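Local coordinates for protein succinate-semialdehyde dehydrogenase (Streptococcus pyogenes MGAS1882, PDB 4YWV) that probably oxidises succinic semialdehyde to succinate with a nicotinamide cofactor, at residues I125-P130 with N150-K155; F236-D241 with F269-K274. One frame throughout, in Å; residues are numbered along the deposited sequence.

Interaction 1 (I125-P130 with N150-K155); sequences ILAVEP and NPMVLK. With SSN (4-oxobutanoic acid), chain D.
Five backbone hydrogen bonds join Ile125, Ala127 and Glu129 to Pro151, Val153 and Lys155, in parallel register. Ile125 N gives to Pro151 O at 2.9 Å, Ala127 N to Val153 O at 2.7 Å and Glu129 N, less straight at 153°, to Lys155 O at 3.1 Å. In return Val153 N and Lys155 N reach the carbonyl oxygens of Ile125 and Ala127. CA-H...O contacts, such as Met152 CA to Ile125 O at 3.3 Å, add a weaker approach to four of the five oxygens. Apolar contacts line both faces. On one, Leu126 lies across Val153 at about a right angle, its CD1 3.7 Å from Val153 CG2; CG anti to the backbone N (chi1 164°) brings that branch over the neighbouring strand. On the other, Met152 SD lies 3.9 Å from Ala127 CB, and Leu154 CD1 meets Glu129 CG at 3.7 Å. Ahead of strand 152-155, Asn150 CB packs against Ile125 CG1, its amide held by Asn145, Phe446 O and Thr122 N. The Lys155 chain leads away from the pair, its amine weakly hydrogen-bonded to Tyr3 OH; a 4-oxobutanoic acid, hydrogen-bonded to Tyr188, is modelled too close to trust. Helix 134-148 links the strands in a beta-alpha-beta unit, consistent with the family's Rossmann-like cofactor domain. The five bonds pair the inward N-H and C=O groups, while Leu126 and Val128 bond to strand 200-206, within a buried, largely apolar layer.

Interaction 2 (F236-D241 with F269-K274); sequences FIILDD and FIVLDK
Phe236-Ile238 and Phe269-Leu272 run parallel, 14° apart, through two backbone hydrogen bonds: Ile270 N to Phe236 O at 2.9 Å, the donor standing well out of the carbonyl plane, and Ile238 N to Ile270 O at 3.1 Å, nearly collinear with the carbonyl. Past Ile238 the backbones draw apart, and a water bridges the gap, giving a hydrogen to Ile238 O and accepting one from Leu272 N. The two phenylalanines extend together from one face of the sheet and form an edge-to-face stack, the edge of the Phe269 ring meeting the face of the Phe236 ring with centroids 5.0 Å apart and planes at 63°. Phe269 CE1 sits over one face of the Phe236 ring, offset to its rim, 3.4 Å from Phe236 CG; its neighbour Phe269 CD1 presses on Phe236 CB. The first torsions differ: Phe236 has CG anti to its own N, whereas Phe269 has CG anti to the carbonyl carbon (chi1 -76°), which brings its ring nearer to the other strand. Helix 244-256 packs on these rings through Leu247 and Leu251. This helix connects the two strands as a beta-alpha-beta unit, within the mixed sheet of what is, by family, the catalytic domain of an aldehyde dehydrogenase. Farther along the strands, Ile238 CD1 lies alongside Val271 CG2 at 3.7 Å, and Leu247 of the helix also reaches Ile238. On the opposite face, that of Ile237 and Ile270, the pair is looser, Ile237 CG1 4.3 Å from Ile270 CB, with helix 374-382 packed on both. Where the strands have parted, Leu272 CD1 meets Asp240 CB at 3.9 Å, an apolar touch at the exposed turn.

In the fold
Interactions 1 and 2 each join neighbouring parallel strands through a beta-alpha-beta crossover, but in separate sheets on opposite sides of the chain's centre, with centres about 40 Å apart. All touching residues of interaction 1 are buried, its centre about 14 Å from that of the chain, and its hydrogen bonding continues along the whole strand pair; strand 200-206 flanks it. Interaction 2 lies farther out, about 27 Å from centre to centre: its strands begin in a buried aromatic and aliphatic layer and diverge near an exposed turn, where water replaces a direct bond. Both pack aliphatic side chains; interaction 2 adds an aromatic stack, interaction 1 a thioether. The two do not touch.

Interaction 1 (I125-P130 with N150-K155)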
ATOM      1  N   ILE A 125      10.628 -10.456   0.799  1.00 25.62           N
ATOM      2  CA  ILE A 125       9.195 -10.383   0.561  1.00 25.60           C
ATOM      3  C   ILE A 125       8.565 -11.763   0.532  1.00 25.61           C
ATOM      4  O   ILE A 125       9.115 -12.701  -0.045  1.00 26.42           O
ATOM      5  CB  ILE A 125       8.879  -9.686  -0.784  1.00 25.62           C
ATOM      6  CG1 ILE A 125       9.395  -8.252  -0.758  1.00 25.20           C
ATOM      7  CG2 ILE A 125       7.374  -9.701  -1.036  1.00 25.65           C
ATOM      8  CD1 ILE A 125       8.817  -7.414   0.374  1.00 25.25           C
ATOM      9  N   LEU A 126       7.407 -11.885   1.165  1.00 24.43           N
ATOM     10  CA  LEU A 126       6.694 -13.142   1.167  1.00 23.60           C
ATOM     11  C   LEU A 126       5.660 -13.060   0.068  1.00 24.24           C
ATOM     12  O   LEU A 126       4.960 -12.063  -0.059  1.00 25.34           O
ATOM     13  CB  LEU A 126       5.985 -13.379   2.499  1.00 21.48           C
ATOM     14  CG  LEU A 126       4.922 -14.479   2.429  1.00 20.88           C
ATOM     15  CD1 LEU A 126       5.566 -15.767   1.929  1.00 18.48           C
ATOM     16  CD2 LEU A 126       4.273 -14.684   3.795  1.00 18.38           C
ATOM     17  N   ALA A 127       5.570 -14.116  -0.728  1.00 25.52           N
ATOM     18  CA  ALA A 127       4.606 -14.161  -1.804  1.00 24.54           C
ATOM     19  C   ALA A 127       3.715 -15.365  -1.588  1.00 25.28           C
ATOM     20  O   ALA A 127       4.196 -16.480  -1.405  1.00 26.50           O
ATOM     21  CB  ALA A 127       5.316 -14.263  -3.152  1.00 22.70           C
ATOM     22  N   VAL A 128       2.410 -15.126  -1.587  1.00 27.04           N
ATOM     23  CA  VAL A 128       1.425 -16.185  -1.426  1.00 27.93           C
ATOM     24  C   VAL A 128       0.648 -16.248  -2.738  1.00 29.85           C
ATOM     25  O   VAL A 128      -0.100 -15.326  -3.067  1.00 32.03           O
ATOM     26  CB  VAL A 128       0.461 -15.871  -0.288  1.00 27.41           C
ATOM     27  CG1 VAL A 128      -0.548 -16.997  -0.149  1.00 27.06           C
ATOM     28  CG2 VAL A 128       1.236 -15.685   1.005  1.00 25.52           C
ATOM     29  N   GLU A 129       0.824 -17.333  -3.485  1.00 30.43           N
ATOM     30  CA  GLU A 129       0.170 -17.465  -4.773  1.00 30.85           C
ATOM     31  C   GLU A 129      -0.801 -18.623  -4.904  1.00 31.08           C
ATOM     32  O   GLU A 129      -0.703 -19.624  -4.192  1.00 32.59           O
ATOM     33  CB  GLU A 129       1.230 -17.567  -5.863  1.00 33.64           C
ATOM     34  CG  GLU A 129       2.280 -16.464  -5.790  1.00 38.36           C
ATOM     35  CD  GLU A 129       1.663 -15.085  -5.612  1.00 41.88           C
ATOM     36  OE1 GLU A 129       0.724 -14.751  -6.363  1.00 44.39           O
ATOM     37  OE2 GLU A 129       2.114 -14.330  -4.722  1.00 45.23           O
ATOM     38  N   PRO A 130      -1.766 -18.490  -5.824  1.00 30.46           N
ATOM     39  CA  PRO A 130      -2.809 -19.476  -6.126  1.00 29.82           C
ATOM     40  C   PRO A 130      -2.373 -20.465  -7.219  1.00 28.10           C
ATOM     41  O   PRO A 130      -1.296 -20.336  -7.795  1.00 29.24           O
ATOM     42  CB  PRO A 130      -3.964 -18.602  -6.572  1.00 29.56           C
ATOM     43  CG  PRO A 130      -3.247 -17.569  -7.376  1.00 30.73           C
ATOM     44  CD  PRO A 130      -2.056 -17.215  -6.500  1.00 29.09           C
ATOM     45  N   ASN A 150      14.826  -7.337  -3.678  1.00 22.16           N
ATOM     46  CA  ASN A 150      14.112  -7.939  -2.546  1.00 23.10           C
ATOM     47  C   ASN A 150      14.100  -9.461  -2.655  1.00 23.43           C
ATOM     48  O   ASN A 150      13.389 -10.005  -3.505  1.00 22.46           O
ATOM     49  CB  ASN A 150      12.645  -7.500  -2.502  1.00 22.78           C
ATOM     50  CG  ASN A 150      12.472  -6.025  -2.262  1.00 23.70           C
ATOM     51  OD1 ASN A 150      13.266  -5.381  -1.570  1.00 23.14           O
ATOM     52  ND2 ASN A 150      11.400  -5.479  -2.815  1.00 26.58           N
ATOM     53  N   PRO A 151      14.874 -10.171  -1.812  1.00 22.78           N
ATOM     54  CA  PRO A 151      14.827 -11.631  -1.941  1.00 23.77           C
ATOM     55  C   PRO A 151      13.379 -12.051  -1.708  1.00 24.95           C
ATOM     56  O   PRO A 151      12.612 -11.316  -1.083  1.00 24.82           O
ATOM     57  CB  PRO A 151      15.758 -12.111  -0.828  1.00 23.18           C
ATOM     58  CG  PRO A 151      16.736 -11.002  -0.697  1.00 22.58           C
ATOM     59  CD  PRO A 151      15.855  -9.768  -0.791  1.00 23.26           C
ATOM     60  N   MET A 152      12.995 -13.222  -2.196  1.00 25.72           N
ATOM     61  CA  MET A 152      11.616 -13.654  -2.023  1.00 27.22           C
ATOM     62  C   MET A 152      11.408 -15.059  -1.446  1.00 25.70           C
ATOM     63  O   MET A 152      12.211 -15.964  -1.668  1.00 25.94           O
ATOM     64  CB  MET A 152      10.900 -13.536  -3.371  1.00 31.32           C
ATOM     65  CG  MET A 152       9.398 -13.723  -3.312  1.00 35.01           C
ATOM     66  SD  MET A 152       8.658 -13.467  -4.927  1.00 37.39           S
ATOM     67  CE  MET A 152       8.393 -11.677  -4.865  1.00 39.75           C
ATOM     68  N   VAL A 153      10.338 -15.216  -0.672  1.00 24.62           N
ATOM     69  CA  VAL A 153       9.963 -16.516  -0.111  1.00 24.06           C
ATOM     70  C   VAL A 153       8.540 -16.751  -0.608  1.00 25.26           C
ATOM     71  O   VAL A 153       7.673 -15.872  -0.512  1.00 24.90           O
ATOM     72  CB  VAL A 153      10.027 -16.571   1.449  1.00 23.10           C
ATOM     73  CG1 VAL A 153      11.477 -16.562   1.886  1.00 19.45           C
ATOM     74  CG2 VAL A 153       9.252 -15.416   2.076  1.00 19.98           C
ATOM     75  N   LEU A 154       8.318 -17.939  -1.160  1.00 24.76           N
ATOM     76  CA  LEU A 154       7.044 -18.284  -1.756  1.00 24.15           C
ATOM     77  C   LEU A 154       6.256 -19.369  -1.067  1.00 24.55           C
ATOM     78  O   LEU A 154       6.787 -20.427  -0.726  1.00 23.73           O
ATOM     79  CB  LEU A 154       7.270 -18.700  -3.215  1.00 24.53           C
ATOM     80  CG  LEU A 154       6.145 -19.447  -3.941  1.00 25.98           C
ATOM     81  CD1 LEU A 154       4.957 -18.517  -4.159  1.00 25.29           C
ATOM     82  CD2 LEU A 154       6.669 -19.975  -5.271  1.00 25.21           C
ATOM     83  N   LYS A 155       4.970 -19.085  -0.884  1.00 24.58           N
ATOM     84  CA  LYS A 155       4.031 -20.022  -0.295  1.00 22.96           C
ATOM     85  C   LYS A 155       3.030 -20.209  -1.419  1.00 23.57           C
ATOM     86  O   LYS A 155       2.179 -19.357  -1.647  1.00 24.33           O
ATOM     87  CB  LYS A 155       3.351 -19.411   0.922  1.00 23.63           C
ATOM     88  CG  LYS A 155       2.626 -20.414   1.796  1.00 24.15           C
ATOM     89  CD  LYS A 155       1.411 -20.979   1.104  1.00 23.06           C
ATOM     90  CE  LYS A 155       0.714 -22.002   1.966  1.00 20.93           C
ATOM     91  NZ  LYS A 155      -0.169 -22.844   1.127  1.00 17.99           N
TER
HETATM   92  C1  SSN D 502      -3.536 -23.857  -0.062  1.00 35.09           C
HETATM   93  O1  SSN D 502      -3.524 -22.745  -0.656  1.00 34.12           O
HETATM   94  C2  SSN D 502      -2.276 -24.489   0.478  1.00 37.13           C
HETATM   95  O2  SSN D 502      -4.603 -24.482   0.094  1.00 34.08           O
HETATM   96  C3  SSN D 502      -2.476 -24.875   1.938  1.00 38.98           C
HETATM   97  C4  SSN D 502      -1.292 -25.687   2.453  1.00 38.99           C
HETATM   98  O4  SSN D 502      -1.114 -25.883   3.646  1.00 38.78           O

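Interaction 2 (F236-D241 with F269-K274)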
ATOM      1  N   PHE A 236     -19.036  -8.200 -18.443  1.00 28.36           N
ATOM      2  CA  PHE A 236     -18.720  -8.108 -19.866  1.00 27.13           C
ATOM      3  C   PHE A 236     -19.951  -7.393 -20.458  1.00 27.94           C
ATOM      4  O   PHE A 236     -20.993  -8.008 -20.700  1.00 25.80           O
ATOM      5  CB  PHE A 236     -18.562  -9.529 -20.421  1.00 26.23           C
ATOM      6  CG  PHE A 236     -18.093  -9.600 -21.850  1.00 26.99           C
ATOM      7  CD1 PHE A 236     -18.918  -9.202 -22.893  1.00 26.99           C
ATOM      8  CD2 PHE A 236     -16.838 -10.125 -22.151  1.00 27.94           C
ATOM      9  CE1 PHE A 236     -18.505  -9.330 -24.214  1.00 29.57           C
ATOM     10  CE2 PHE A 236     -16.411 -10.257 -23.471  1.00 28.93           C
ATOM     11  CZ  PHE A 236     -17.244  -9.861 -24.507  1.00 30.60           C
ATOM     12  N   ILE A 237     -19.830  -6.082 -20.657  1.00 27.56           N
ATOM     13  CA  ILE A 237     -20.932  -5.273 -21.169  1.00 27.88           C
ATOM     14  C   ILE A 237     -20.975  -5.150 -22.687  1.00 27.97           C
ATOM     15  O   ILE A 237     -20.003  -4.743 -23.316  1.00 29.54           O
ATOM     16  CB  ILE A 237     -20.886  -3.861 -20.569  1.00 25.79           C
ATOM     17  CG1 ILE A 237     -20.865  -3.948 -19.046  1.00 25.41           C
ATOM     18  CG2 ILE A 237     -22.087  -3.075 -21.012  1.00 24.40           C
ATOM     19  CD1 ILE A 237     -20.593  -2.628 -18.365  1.00 27.69           C
ATOM     20  N   ILE A 238     -22.119  -5.481 -23.268  1.00 28.08           N
ATOM     21  CA  ILE A 238     -22.283  -5.419 -24.710  1.00 30.43           C
ATOM     22  C   ILE A 238     -23.180  -4.247 -25.097  1.00 32.59           C
ATOM     23  O   ILE A 238     -24.402  -4.324 -24.974  1.00 34.18           O
ATOM     24  CB  ILE A 238     -22.895  -6.733 -25.225  1.00 30.69           C
ATOM     25  CG1 ILE A 238     -21.971  -7.895 -24.869  1.00 29.50           C
ATOM     26  CG2 ILE A 238     -23.133  -6.654 -26.720  1.00 30.75           C
ATOM     27  CD1 ILE A 238     -22.566  -9.245 -25.164  1.00 34.67           C
ATOM     28  N   LEU A 239     -22.574  -3.160 -25.565  1.00 34.35           N
ATOM     29  CA  LEU A 239     -23.342  -1.981 -25.947  1.00 36.02           C
ATOM     30  C   LEU A 239     -24.162  -2.197 -27.216  1.00 37.72           C
ATOM     31  O   LEU A 239     -24.031  -3.218 -27.888  1.00 38.45           O
ATOM     32  CB  LEU A 239     -22.413  -0.776 -26.122  1.00 35.80           C
ATOM     33  CG  LEU A 239     -21.567  -0.410 -24.897  1.00 34.98           C
ATOM     34  CD1 LEU A 239     -20.789   0.878 -25.173  1.00 33.67           C
ATOM     35  CD2 LEU A 239     -22.469  -0.253 -23.678  1.00 32.42           C
ATOM     36  N   ASP A 240     -25.002  -1.220 -27.540  1.00 40.82           N
ATOM     37  CA  ASP A 240     -25.869  -1.300 -28.712  1.00 43.74           C
ATOM     38  C   ASP A 240     -25.168  -1.233 -30.068  1.00 43.70           C
ATOM     39  O   ASP A 240     -25.737  -1.649 -31.075  1.00 45.51           O
ATOM     40  CB  ASP A 240     -26.951  -0.211 -28.639  1.00 45.61           C
ATOM     41  CG  ASP A 240     -26.373   1.198 -28.600  1.00 48.24           C
ATOM     42  OD1 ASP A 240     -25.139   1.342 -28.439  1.00 50.51           O
ATOM     43  OD2 ASP A 240     -27.158   2.164 -28.724  1.00 47.90           O
ATOM     44  N   ASP A 241     -23.943  -0.718 -30.103  1.00 43.02           N
ATOM     45  CA  ASP A 241     -23.209  -0.615 -31.362  1.00 41.84           C
ATOM     46  C   ASP A 241     -22.062  -1.610 -31.428  1.00 40.11           C
ATOM     47  O   ASP A 241     -21.068  -1.386 -32.110  1.00 39.18           O
ATOM     48  CB  ASP A 241     -22.692   0.822 -31.564  1.00 41.90           C
ATOM     49  CG  ASP A 241     -21.810   1.300 -30.421  1.00 42.87           C
ATOM     50  OD1 ASP A 241     -21.893   0.723 -29.317  1.00 42.77           O
ATOM     51  OD2 ASP A 241     -21.046   2.267 -30.624  1.00 42.16           O
ATOM     52  N   PHE A 269     -22.194 -11.512 -18.004  1.00 24.92           N
ATOM     53  CA  PHE A 269     -22.501 -10.948 -19.304  1.00 23.48           C
ATOM     54  C   PHE A 269     -23.716 -10.042 -19.179  1.00 22.30           C
ATOM     55  O   PHE A 269     -24.786 -10.476 -18.757  1.00 21.58           O
ATOM     56  CB  PHE A 269     -22.772 -12.062 -20.304  1.00 23.70           C
ATOM     57  CG  PHE A 269     -21.536 -12.753 -20.783  1.00 23.19           C
ATOM     58  CD1 PHE A 269     -20.589 -12.061 -21.531  1.00 21.95           C
ATOM     59  CD2 PHE A 269     -21.322 -14.097 -20.505  1.00 23.31           C
ATOM     60  CE1 PHE A 269     -19.440 -12.701 -22.003  1.00 22.26           C
ATOM     61  CE2 PHE A 269     -20.178 -14.749 -20.970  1.00 22.45           C
ATOM     62  CZ  PHE A 269     -19.235 -14.048 -21.721  1.00 21.85           C
ATOM     63  N   ILE A 270     -23.540  -8.778 -19.539  1.00 21.43           N
ATOM     64  CA  ILE A 270     -24.623  -7.813 -19.456  1.00 22.51           C
ATOM     65  C   ILE A 270     -25.063  -7.404 -20.852  1.00 23.89           C
ATOM     66  O   ILE A 270     -24.334  -6.732 -21.583  1.00 23.91           O
ATOM     67  CB  ILE A 270     -24.182  -6.600 -18.618  1.00 21.10           C
ATOM     68  CG1 ILE A 270     -23.831  -7.095 -17.206  1.00 18.65           C
ATOM     69  CG2 ILE A 270     -25.274  -5.538 -18.600  1.00 17.65           C
ATOM     70  CD1 ILE A 270     -23.369  -6.032 -16.252  1.00 21.24           C
ATOM     71  N   VAL A 271     -26.267  -7.833 -21.214  1.00 25.06           N
ATOM     72  CA  VAL A 271     -26.826  -7.570 -22.533  1.00 26.68           C
ATOM     73  C   VAL A 271     -28.156  -6.822 -22.498  1.00 28.27           C
ATOM     74  O   VAL A 271     -28.913  -6.923 -21.532  1.00 28.87           O
ATOM     75  CB  VAL A 271     -27.021  -8.902 -23.283  1.00 26.26           C
ATOM     76  CG1 VAL A 271     -27.543  -8.658 -24.683  1.00 23.84           C
ATOM     77  CG2 VAL A 271     -25.702  -9.650 -23.319  1.00 27.17           C
ATOM     78  N   LEU A 272     -28.434  -6.082 -23.570  1.00 30.34           N
ATOM     79  CA  LEU A 272     -29.664  -5.308 -23.704  1.00 31.47           C
ATOM     80  C   LEU A 272     -30.803  -6.202 -24.181  1.00 33.61           C
ATOM     81  O   LEU A 272     -30.553  -7.241 -24.786  1.00 33.28           O
ATOM     82  CB  LEU A 272     -29.446  -4.183 -24.706  1.00 29.89           C
ATOM     83  CG  LEU A 272     -28.403  -3.130 -24.333  1.00 30.54           C
ATOM     84  CD1 LEU A 272     -28.066  -2.314 -25.572  1.00 30.66           C
ATOM     85  CD2 LEU A 272     -28.922  -2.235 -23.199  1.00 26.97           C
ATOM     86  N   ASP A 273     -32.045  -5.795 -23.913  1.00 36.75           N
ATOM     87  CA  ASP A 273     -33.230  -6.565 -24.325  1.00 39.82           C
ATOM     88  C   ASP A 273     -33.159  -6.973 -25.789  1.00 40.17           C
ATOM     89  O   ASP A 273     -33.277  -8.153 -26.132  1.00 39.73           O
ATOM     90  CB  ASP A 273     -34.505  -5.740 -24.137  1.00 43.16           C
ATOM     91  CG  ASP A 273     -34.746  -5.350 -22.700  1.00 47.07           C
ATOM     92  OD1 ASP A 273     -34.817  -6.265 -21.850  1.00 49.82           O
ATOM     93  OD2 ASP A 273     -34.868  -4.133 -22.423  1.00 49.16           O
ATOM     94  N   LYS A 274     -32.985  -5.966 -26.639  1.00 39.65           N
ATOM     95  CA  LYS A 274     -32.890  -6.133 -28.078  1.00 40.61           C
ATOM     96  C   LYS A 274     -31.957  -7.265 -28.463  1.00 40.46           C
ATOM     97  O   LYS A 274     -32.234  -8.002 -29.407  1.00 41.35           O
ATOM     98  CB  LYS A 274     -32.384  -4.835 -28.711  1.00 44.26           C
ATOM     99  CG  LYS A 274     -32.379  -4.818 -30.231  1.00 46.73           C
ATOM    100  CD  LYS A 274     -31.838  -3.489 -30.749  1.00 50.01           C
ATOM    101  CE  LYS A 274     -31.949  -3.373 -32.270  1.00 51.29           C
ATOM    102  NZ  LYS A 274     -33.358  -3.222 -32.739  1.00 53.18           N
TER
HETATM  103  O   HOH W   1     -26.627  -5.641 -25.407  1.00 43.83           O